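4-phosphoerythronate dehydrogenase (Lactobacillus jensenii, PDB 4PRK) probably acts as an NAD-dependent D-lactate dehydrogenase, interconverting pyruvate and D-lactate with a Rossmann-fold domain that binds the cofactor. Local coordinates at residues A107-T112 with H295-T300; E10-L15 with G74-G79. One frame throughout, in Å; residues are numbered along the deposited sequence.

Interaction 1 (A107-T112 with H295-T300); sequences AEMAVT and HSAYFT
Met-109 and Ala-297 form the apolar heart of this buried contact, where a helix meets an irregular loop and the two CA atoms approach to 5.3 Å. The methyl group of Ala-297 lies against the base of the methionine chain, its CB 3.6 Å from Met-109 CB and 3.7 Å from Met-109 CG. With CG anti to the backbone N (chi1 175°), the methionine runs beside Ala-297 before bends further out carry its terminal methyl to the neighbouring serine. There Met-109 CE stands 3.6 Å from Ser-296 OG, a van der Waals contact only; the hydroxyl is buried and has no hydrogen-bond partner in the model. Ile-106, one turn earlier, also touches Ala-297.

In the two-domain fold of the D-2-hydroxyacid dehydrogenases, helix 103-118 belongs to the chain's crossing from the five-stranded domain to the Rossmann domain, and loop 295-300 follows the edge strand 290-292 and leads into helix 301-319, on the way back.

Polar bonds shape each partner separately. Ser-296 to Phe-299 makes a type I turn, closed by Phe-299 N to Ser-296 O at 2.9 Å, and Asp-259 receives the backbone NH groups of Ser-296 and Ala-297 through its two carboxylate oxygens. On the helix, Thr-112 OG1 donates to Glu-108 O at 2.7 Å, while Thr-112 N reaches the same oxygen from the opposite face of the carbonyl plane. Across the subunit interface, Glu-108 OE1 accepts from Ile-144 N of the second subunit, whose Arg-119 donates to Ala-297 O.

Interaction 2 (E10-L15 with G74-G79); sequences ESERKL and GLRIVG
Glu-12 turns CG anti to its carbonyl carbon (chi1 -78°) and then runs out extended from the helix, while Arg-76, approaching from the opposite direction, folds at chi3 (-57°) to present NE and NH1 to the carboxylate. The resulting salt bridge is two-pronged: NH1 of Arg-76 donates to Glu-12 OE1 at 3.0 Å on the syn side, somewhat out of the carboxylate plane, and Arg-76 NE meets Glu-12 OE2 at 2.5 Å, a value too short to be taken at face value. The groups are not coplanar, their planes standing 41° apart, and a weak third bond runs from NH1 to OE2. Beyond the pair, NH2 of Arg-76 donates to Phe-6 O, which helps fix the rotation of the guanidinium. A leucine in place of Arg-76 would probably leave the buried Glu-12 carboxylate without its countercharge and Phe-6 O without this donor. The bridge ties the first turn of helix 10-23 to the segment just past strand 72-75 of the five-stranded parallel sheet, and helix 301-319 covers it, with Val-304 and Ile-308 against Glu-12 and Ser-311 against Arg-76.

The two interactions lie in series along the chain: interaction 2 closes at Gly-79, before interaction 1 opens at Ala-107, and their centres are about 17 Å apart. Interaction 2 belongs to the five-stranded parallel sheet domain, whereas interaction 1 lies where the chain passes between that domain and the seven-stranded Rossmann sheet. Helix 301-319 connects them, since it starts directly after loop 295-300 and packs over Glu-12 and Arg-76. They also touch directly, Phe-299 CZ lying 3.5 Å from Ser-11 OG. Both border the second subunit, which places the junction of the two domains beside the subunit interface.

Interaction 1 (A107-T112 with H295-T300)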
ATOM      1  N   ALA A 107      12.355   5.623   9.991  1.00 24.59           N
ATOM      2  CA  ALA A 107      12.191   5.346   8.589  1.00 22.69           C
ATOM      3  C   ALA A 107      11.549   6.539   7.892  1.00 22.26           C
ATOM      4  O   ALA A 107      11.917   6.915   6.792  1.00 18.56           O
ATOM      5  CB  ALA A 107      11.332   4.134   8.422  1.00 23.33           C
ATOM      6  N   GLU A 108      10.639   7.200   8.587  1.00 23.99           N
ATOM      7  CA  GLU A 108       9.902   8.320   7.993  1.00 24.07           C
ATOM      8  C   GLU A 108      10.785   9.544   7.827  1.00 23.39           C
ATOM      9  O   GLU A 108      10.619  10.359   6.892  1.00 24.70           O
ATOM     10  CB  GLU A 108       8.628   8.625   8.810  1.00 23.64           C
ATOM     11  CG  GLU A 108       7.518   7.614   8.582  1.00 22.17           C
ATOM     12  CD  GLU A 108       6.228   7.858   9.364  1.00 23.55           C
ATOM     13  OE1 GLU A 108       6.013   8.977   9.905  1.00 21.19           O
ATOM     14  OE2 GLU A 108       5.374   6.940   9.377  1.00 20.69           O
ATOM     15  N   MET A 109      11.753   9.676   8.700  1.00 24.50           N
ATOM     16  CA  MET A 109      12.704  10.801   8.596  1.00 25.24           C
ATOM     17  C   MET A 109      13.574  10.529   7.330  1.00 24.83           C
ATOM     18  O   MET A 109      13.775  11.395   6.477  1.00 25.11           O
ATOM     19  CB  MET A 109      13.560  10.950   9.877  1.00 23.33           C
ATOM     20  CG  MET A 109      14.638  12.017   9.781  1.00 26.87           C
ATOM     21  SD  MET A 109      13.951  13.685   9.591  1.00 30.60           S
ATOM     22  CE  MET A 109      14.582  14.413  11.089  1.00 31.20           C
ATOM     23  N   ALA A 110      14.026   9.300   7.190  1.00 24.09           N
ATOM     24  CA  ALA A 110      14.790   8.938   6.022  1.00 24.63           C
ATOM     25  C   ALA A 110      14.018   9.204   4.731  1.00 25.20           C
ATOM     26  O   ALA A 110      14.535   9.793   3.808  1.00 26.09           O
ATOM     27  CB  ALA A 110      15.145   7.494   6.127  1.00 26.56           C
ATOM     28  N   VAL A 111      12.769   8.748   4.665  1.00 24.90           N
ATOM     29  CA  VAL A 111      11.962   8.910   3.464  1.00 22.79           C
ATOM     30  C   VAL A 111      11.742  10.394   3.193  1.00 24.81           C
ATOM     31  O   VAL A 111      11.882  10.854   2.049  1.00 23.58           O
ATOM     32  CB  VAL A 111      10.591   8.247   3.629  1.00 21.24           C
ATOM     33  CG1 VAL A 111       9.576   8.716   2.594  1.00 22.11           C
ATOM     34  CG2 VAL A 111      10.733   6.770   3.609  1.00 21.27           C
ATOM     35  N   THR A 112      11.329  11.114   4.238  1.00 23.51           N
ATOM     36  CA  THR A 112      11.068  12.542   4.128  1.00 23.82           C
ATOM     37  C   THR A 112      12.273  13.267   3.555  1.00 24.11           C
ATOM     38  O   THR A 112      12.157  14.090   2.610  1.00 24.97           O
ATOM     39  CB  THR A 112      10.777  13.125   5.535  1.00 24.36           C
ATOM     40  OG1 THR A 112       9.525  12.662   5.978  1.00 23.43           O
ATOM     41  CG2 THR A 112      10.736  14.580   5.539  1.00 23.35           C
ATOM     42  N   HIS A 295      20.430  14.265  14.826  1.00 31.96           N
ATOM     43  CA  HIS A 295      20.062  12.948  15.322  1.00 32.35           C
ATOM     44  C   HIS A 295      18.645  12.988  15.905  1.00 30.63           C
ATOM     45  O   HIS A 295      18.376  12.456  16.980  1.00 31.25           O
ATOM     46  CB  HIS A 295      21.103  12.396  16.342  1.00 34.95           C
ATOM     47  CG  HIS A 295      21.462  10.950  16.118  1.00 40.18           C
ATOM     48  ND1 HIS A 295      20.516   9.939  16.063  1.00 43.88           N
ATOM     49  CD2 HIS A 295      22.656  10.350  15.900  1.00 39.18           C
ATOM     50  CE1 HIS A 295      21.112   8.784  15.808  1.00 39.03           C
ATOM     51  NE2 HIS A 295      22.408   9.005  15.711  1.00 44.15           N
ATOM     52  N   SER A 296      17.717  13.577  15.168  1.00 30.71           N
ATOM     53  CA  SER A 296      16.373  13.632  15.628  1.00 27.23           C
ATOM     54  C   SER A 296      15.429  12.689  14.849  1.00 29.52           C
ATOM     55  O   SER A 296      14.169  12.849  14.908  1.00 25.50           O
ATOM     56  CB  SER A 296      15.909  15.098  15.553  1.00 28.94           C
ATOM     57  OG  SER A 296      15.951  15.645  14.200  1.00 28.35           O
ATOM     58  N   ALA A 297      15.959  11.732  14.071  1.00 28.56           N
ATOM     59  CA  ALA A 297      15.001  10.832  13.334  1.00 26.53           C
ATOM     60  C   ALA A 297      14.041  10.167  14.356  1.00 24.83           C
ATOM     61  O   ALA A 297      12.853   9.985  14.118  1.00 27.04           O
ATOM     62  CB  ALA A 297      15.734   9.773  12.516  1.00 25.08           C
ATOM     63  N   TYR A 298      14.544   9.832  15.523  1.00 24.65           N
ATOM     64  CA  TYR A 298      13.727   9.163  16.539  1.00 24.66           C
ATOM     65  C   TYR A 298      12.663  10.066  17.179  1.00 24.57           C
ATOM     66  O   TYR A 298      11.788   9.560  17.869  1.00 24.67           O
ATOM     67  CB  TYR A 298      14.629   8.629  17.686  1.00 25.05           C
ATOM     68  CG  TYR A 298      14.965   9.781  18.633  1.00 29.42           C
ATOM     69  CD1 TYR A 298      16.007  10.663  18.367  1.00 30.62           C
ATOM     70  CD2 TYR A 298      14.183  10.029  19.752  1.00 30.03           C
ATOM     71  CE1 TYR A 298      16.264  11.732  19.200  1.00 30.55           C
ATOM     72  CE2 TYR A 298      14.422  11.112  20.577  1.00 33.59           C
ATOM     73  CZ  TYR A 298      15.448  11.961  20.299  1.00 31.99           C
ATOM     74  OH  TYR A 298      15.643  13.046  21.133  1.00 35.32           O
ATOM     75  N   PHE A 299      12.719  11.381  16.992  1.00 24.84           N
ATOM     76  CA  PHE A 299      12.095  12.283  17.965  1.00 25.85           C
ATOM     77  C   PHE A 299      10.624  12.539  17.599  1.00 26.61           C
ATOM     78  O   PHE A 299      10.283  13.623  17.021  1.00 31.57           O
ATOM     79  CB  PHE A 299      12.931  13.583  18.022  1.00 27.21           C
ATOM     80  CG  PHE A 299      12.504  14.565  19.083  1.00 27.71           C
ATOM     81  CD1 PHE A 299      12.161  14.143  20.362  1.00 27.70           C
ATOM     82  CD2 PHE A 299      12.522  15.921  18.820  1.00 28.83           C
ATOM     83  CE1 PHE A 299      11.767  15.059  21.317  1.00 27.67           C
ATOM     84  CE2 PHE A 299      12.152  16.839  19.783  1.00 29.65           C
ATOM     85  CZ  PHE A 299      11.789  16.398  21.039  1.00 27.67           C
ATOM     86  N   THR A 300       9.780  11.527  17.850  1.00 24.44           N
ATOM     87  CA  THR A 300       8.312  11.652  17.778  1.00 27.46           C
ATOM     88  C   THR A 300       7.708  11.367  19.150  1.00 28.46           C
ATOM     89  O   THR A 300       8.390  10.888  20.049  1.00 27.72           O
ATOM     90  CB  THR A 300       7.709  10.625  16.821  1.00 27.86           C
ATOM     91  OG1 THR A 300       7.981   9.303  17.321  1.00 29.84           O
ATOM     92  CG2 THR A 300       8.371  10.771  15.456  1.00 30.13           C
TER

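Interaction 2 (E10-L15 with G74-G79)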
ATOM      1  N   GLU A  10      12.504  17.072  28.520  1.00 40.32           N
ATOM      2  CA  GLU A  10      11.336  17.912  28.570  1.00 40.74           C
ATOM      3  C   GLU A  10      10.051  17.213  27.985  1.00 40.82           C
ATOM      4  O   GLU A  10       8.963  17.282  28.539  1.00 44.52           O
ATOM      5  CB  GLU A  10      11.688  19.147  27.759  1.00 45.57           C
ATOM      6  CG  GLU A  10      10.544  20.118  27.584  1.00 52.34           C
ATOM      7  CD  GLU A  10      10.947  21.359  26.823  1.00 54.79           C
ATOM      8  OE1 GLU A  10      11.926  21.292  26.051  1.00 47.02           O
ATOM      9  OE2 GLU A  10      10.252  22.395  26.997  1.00 66.01           O
ATOM     10  N   SER A  11      10.202  16.532  26.859  1.00 34.14           N
ATOM     11  CA  SER A  11       9.121  15.804  26.247  1.00 32.08           C
ATOM     12  C   SER A  11       8.740  14.685  27.198  1.00 31.99           C
ATOM     13  O   SER A  11       7.548  14.435  27.402  1.00 33.05           O
ATOM     14  CB  SER A  11       9.541  15.282  24.829  1.00 32.05           C
ATOM     15  OG  SER A  11       9.752  16.382  23.905  1.00 32.06           O
ATOM     16  N   GLU A  12       9.725  14.004  27.801  1.00 31.38           N
ATOM     17  CA  GLU A  12       9.395  12.962  28.756  1.00 35.42           C
ATOM     18  C   GLU A  12       8.539  13.513  29.924  1.00 37.17           C
ATOM     19  O   GLU A  12       7.577  12.871  30.329  1.00 35.08           O
ATOM     20  CB  GLU A  12      10.637  12.268  29.271  1.00 36.89           C
ATOM     21  CG  GLU A  12      11.247  11.241  28.324  1.00 39.17           C
ATOM     22  CD  GLU A  12      12.535  10.638  28.845  1.00 38.36           C
ATOM     23  OE1 GLU A  12      13.420  11.383  29.249  1.00 40.17           O
ATOM     24  OE2 GLU A  12      12.668   9.420  28.872  1.00 40.44           O
ATOM     25  N   ARG A  13       8.860  14.709  30.416  1.00 40.21           N
ATOM     26  CA  ARG A  13       8.136  15.320  31.565  1.00 42.81           C
ATOM     27  C   ARG A  13       6.647  15.475  31.295  1.00 38.24           C
ATOM     28  O   ARG A  13       5.769  15.122  32.123  1.00 32.41           O
ATOM     29  CB  ARG A  13       8.720  16.703  31.874  1.00 44.42           C
ATOM     30  CG  ARG A  13      10.108  16.654  32.505  1.00 53.28           C
ATOM     31  CD  ARG A  13      10.705  18.048  32.736  1.00 58.05           C
ATOM     32  NE  ARG A  13      12.034  17.944  33.343  1.00 64.90           N
ATOM     33  CZ  ARG A  13      12.262  17.668  34.627  1.00 66.69           C
ATOM     34  NH1 ARG A  13      11.246  17.461  35.461  1.00 66.24           N
ATOM     35  NH2 ARG A  13      13.509  17.576  35.086  1.00 62.59           N
ATOM     36  N   LYS A  14       6.390  15.993  30.106  1.00 36.86           N
ATOM     37  CA  LYS A  14       5.058  16.186  29.622  1.00 35.97           C
ATOM     38  C   LYS A  14       4.206  14.966  29.625  1.00 31.31           C
ATOM     39  O   LYS A  14       3.028  15.113  29.755  1.00 31.60           O
ATOM     40  CB  LYS A  14       5.090  16.819  28.229  1.00 43.62           C
ATOM     41  CG  LYS A  14       5.477  18.296  28.321  1.00 48.31           C
ATOM     42  CD  LYS A  14       5.393  19.011  26.984  1.00 53.81           C
ATOM     43  CE  LYS A  14       5.113  20.514  27.124  1.00 53.94           C
ATOM     44  NZ  LYS A  14       6.257  21.318  27.604  1.00 56.42           N
ATOM     45  N   LEU A  15       4.746  13.763  29.485  1.00 34.39           N
ATOM     46  CA  LEU A  15       3.888  12.533  29.475  1.00 33.57           C
ATOM     47  C   LEU A  15       3.663  11.968  30.857  1.00 31.27           C
ATOM     48  O   LEU A  15       2.907  11.034  31.033  1.00 33.02           O
ATOM     49  CB  LEU A  15       4.531  11.409  28.668  1.00 35.79           C
ATOM     50  CG  LEU A  15       4.906  11.728  27.225  1.00 40.50           C
ATOM     51  CD1 LEU A  15       5.616  10.536  26.615  1.00 41.37           C
ATOM     52  CD2 LEU A  15       3.658  12.103  26.432  1.00 41.07           C
ATOM     53  N   GLY A  74      16.515  -0.266  34.374  1.00 52.14           N
ATOM     54  CA  GLY A  74      15.720  -0.029  33.163  1.00 48.36           C
ATOM     55  C   GLY A  74      16.298   1.132  32.365  1.00 50.03           C
ATOM     56  O   GLY A  74      15.977   2.305  32.610  1.00 50.01           O
ATOM     57  N   LEU A  75      17.203   0.810  31.458  1.00 44.91           N
ATOM     58  CA  LEU A  75      17.615   1.733  30.410  1.00 51.51           C
ATOM     59  C   LEU A  75      16.400   2.137  29.619  1.00 49.31           C
ATOM     60  O   LEU A  75      15.637   1.254  29.181  1.00 44.66           O
ATOM     61  CB  LEU A  75      18.563   1.051  29.415  1.00 53.91           C
ATOM     62  CG  LEU A  75      20.038   1.043  29.723  1.00 58.72           C
ATOM     63  CD1 LEU A  75      20.404   1.507  31.119  1.00 58.09           C
ATOM     64  CD2 LEU A  75      20.534  -0.365  29.466  1.00 69.39           C
ATOM     65  N   ARG A  76      16.221   3.446  29.422  1.00 45.69           N
ATOM     66  CA  ARG A  76      15.110   3.947  28.564  1.00 48.88           C
ATOM     67  C   ARG A  76      15.564   4.042  27.113  1.00 49.83           C
ATOM     68  O   ARG A  76      14.744   4.260  26.190  1.00 49.61           O
ATOM     69  CB  ARG A  76      14.605   5.319  29.033  1.00 42.24           C
ATOM     70  CG  ARG A  76      14.007   5.301  30.446  1.00 43.91           C
ATOM     71  CD  ARG A  76      13.100   6.504  30.668  1.00 43.76           C
ATOM     72  NE  ARG A  76      13.714   7.836  30.463  1.00 41.87           N
ATOM     73  CZ  ARG A  76      14.566   8.421  31.302  1.00 44.01           C
ATOM     74  NH1 ARG A  76      15.026   9.646  31.053  1.00 43.05           N
ATOM     75  NH2 ARG A  76      14.976   7.780  32.407  1.00 52.44           N
ATOM     76  N   ILE A  77      16.880   3.892  26.945  1.00 50.20           N
ATOM     77  CA  ILE A  77      17.540   3.977  25.661  1.00 52.85           C
ATOM     78  C   ILE A  77      18.019   2.607  25.195  1.00 53.65           C
ATOM     79  O   ILE A  77      17.839   1.578  25.876  1.00 48.43           O
ATOM     80  CB  ILE A  77      18.711   4.952  25.714  1.00 46.19           C
ATOM     81  CG1 ILE A  77      19.791   4.448  26.651  1.00 45.66           C
ATOM     82  CG2 ILE A  77      18.201   6.309  26.157  1.00 48.83           C
ATOM     83  CD1 ILE A  77      20.928   5.440  26.776  1.00 48.62           C
ATOM     84  N   VAL A  78      18.600   2.633  24.005  1.00 49.01           N
ATOM     85  CA  VAL A  78      19.137   1.456  23.373  1.00 54.08           C
ATOM     86  C   VAL A  78      20.566   1.145  23.805  1.00 54.97           C
ATOM     87  O   VAL A  78      20.869  -0.013  24.067  1.00 55.61           O
ATOM     88  CB  VAL A  78      19.056   1.570  21.844  1.00 53.67           C
ATOM     89  CG1 VAL A  78      19.965   2.674  21.321  1.00 52.71           C
ATOM     90  CG2 VAL A  78      19.377   0.233  21.197  1.00 57.60           C
ATOM     91  N   GLY A  79      21.427   2.157  23.902  1.00 55.25           N
ATOM     92  CA  GLY A  79      22.836   1.928  24.184  1.00 55.44           C
ATOM     93  C   GLY A  79      23.088   1.551  25.629  1.00 64.64           C
ATOM     94  O   GLY A  79      22.574   2.198  26.522  1.00 67.25           O
TER